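Local coordinates for protein FG41 Malonate Semialdehyde Decarboxylase (Coryneform bacterium, PDB 4LHP) that belongs to the tautomerase superfamily, whose members are built on beta-alpha-beta units and assemble into oligomers, here a trimer, at residues 15-18 against 19-23. Numbering follows the deposited sequence.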
loop_
_atom_site.group_PDB
_atom_site.type_symbol
_atom_site.label_atom_id
_atom_site.label_comp_id
_atom_site.label_asym_id
_atom_site.label_seq_id
_atom_site.Cartn_x
_atom_site.Cartn_y
_atom_site.Cartn_z
ATOM N N GLN A 15 -12.612 8.378 -17.642
ATOM C CA GLN A 15 -13.177 7.150 -17.095
ATOM C C GLN A 15 -12.609 6.848 -15.711
ATOM O O GLN A 15 -13.342 6.434 -14.815
ATOM C CB GLN A 15 -12.913 5.968 -18.029
ATOM C CG GLN A 15 -13.836 4.784 -17.791
ATOM C CD GLN A 15 -13.464 3.575 -18.626
ATOM O OE1 GLN A 15 -12.293 3.350 -18.928
ATOM N NE2 GLN A 15 -14.464 2.789 -19.008
ATOM N N ARG A 16 -11.305 7.049 -15.539
ATOM C CA ARG A 16 -10.664 6.794 -14.254
ATOM C C ARG A 16 -11.354 7.612 -13.185
ATOM O O ARG A 16 -11.871 7.078 -12.207
ATOM C CB ARG A 16 -9.192 7.192 -14.282
ATOM C CG ARG A 16 -8.323 6.389 -15.218
ATOM C CD ARG A 16 -6.971 7.059 -15.353
ATOM N NE ARG A 16 -6.272 6.660 -16.568
ATOM C CZ ARG A 16 -5.212 7.290 -17.060
ATOM N NH1 ARG A 16 -4.722 8.358 -16.444
ATOM N NH2 ARG A 16 -4.642 6.855 -18.173
ATOM N N ARG A 17 -11.348 8.923 -13.381
ATOM C CA ARG A 17 -11.982 9.836 -12.449
ATOM C C ARG A 17 -13.400 9.364 -12.129
ATOM O O ARG A 17 -13.845 9.440 -10.984
ATOM C CB ARG A 17 -11.996 11.249 -13.032
ATOM C CG ARG A 17 -12.637 12.293 -12.137
ATOM C CD ARG A 17 -12.215 12.132 -10.685
ATOM N NE ARG A 17 -13.086 12.885 -9.788
ATOM C CZ ARG A 17 -12.721 13.942 -9.066
ATOM N NH1 ARG A 17 -11.476 14.404 -9.099
ATOM N NH2 ARG A 17 -13.615 14.538 -8.294
ATOM N N ALA A 18 -14.102 8.867 -13.142
ATOM C CA ALA A 18 -15.444 8.324 -12.946
ATOM C C ALA A 18 -15.395 7.056 -12.094
ATOM O O ALA A 18 -16.186 6.893 -11.164
ATOM C CB ALA A 18 -16.103 8.041 -14.286
ATOM N N ILE A 19 -14.468 6.158 -12.416
ATOM C CA ILE A 19 -14.225 4.987 -11.581
ATOM C C ILE A 19 -14.057 5.427 -10.130
ATOM O O ILE A 19 -14.682 4.874 -9.227
ATOM C CB ILE A 19 -12.958 4.216 -12.031
ATOM C CG1 ILE A 19 -13.203 3.512 -13.368
ATOM C CG2 ILE A 19 -12.549 3.193 -10.978
ATOM C CD1 ILE A 19 -11.954 2.907 -13.979
ATOM N N ALA A 20 -13.218 6.437 -9.918
ATOM C CA ALA A 20 -12.933 6.930 -8.575
ATOM C C ALA A 20 -14.189 7.496 -7.919
ATOM O O ALA A 20 -14.417 7.302 -6.726
ATOM C CB ALA A 20 -11.837 7.984 -8.627
ATOM N N ASP A 21 -15.004 8.192 -8.705
ATOM C CA ASP A 21 -16.242 8.772 -8.199
ATOM C C ASP A 21 -17.200 7.679 -7.739
ATOM O O ASP A 21 -17.855 7.807 -6.706
ATOM C CB ASP A 21 -16.916 9.623 -9.277
ATOM C CG ASP A 21 -16.185 10.926 -9.537
ATOM O OD1 ASP A 21 -15.607 11.495 -8.589
ATOM O OD2 ASP A 21 -16.195 11.387 -10.696
ATOM N N ALA A 22 -17.270 6.603 -8.513
ATOM C CA ALA A 22 -18.207 5.524 -8.238
ATOM C C ALA A 22 -17.821 4.765 -6.974
ATOM O O ALA A 22 -18.684 4.362 -6.193
ATOM C CB ALA A 22 -18.275 4.578 -9.423
ATOM N N VAL A 23 -16.525 4.563 -6.776
ATOM C CA VAL A 23 -16.056 3.846 -5.599
ATOM C C VAL A 23 -16.346 4.665 -4.347
ATOM O O VAL A 23 -16.833 4.131 -3.352
ATOM C CB VAL A 23 -14.557 3.509 -5.688
ATOM C CG1 VAL A 23 -14.073 2.885 -4.388
ATOM C CG2 VAL A 23 -14.302 2.563 -6.852
#
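An i to i+4 salt bridge on helix 13-31, which links strands 2-8 and 39-45 in a beta-alpha-beta unit, joins R17 to D21 one turn later. R17 NE donates to D21 OD1 at 3.1 Å, with an N-H...O angle of 149°. The carboxylate oxygen is met on its syn side but 32° out of the carboxylate plane, and the guanidinium and carboxylate planes stand 69° apart, so one nitrogen grips one oxygen instead of both groups pairing flat. R17 reaches it with CG anti to its backbone N and a bend at chi2, which turns the chain forward along the helix toward D21.

Beneath this pair run the main-chain bonds of the same turns: I19 N to Q15 O, A20 N to R16 O at 2.7 Å, D21 N to R17 O at 2.8 Å, and A22 N to A18 O. I19 leans back over the preceding turn, its CG1 3.3 Å from Q15 O, while its side chain also packs on L7 and L92.

R17 also packs on I51 of the second subunit. With R17 and R38 both salt-bridged to OD1, D21 is probably held ionised and its carboxylate fixed in place.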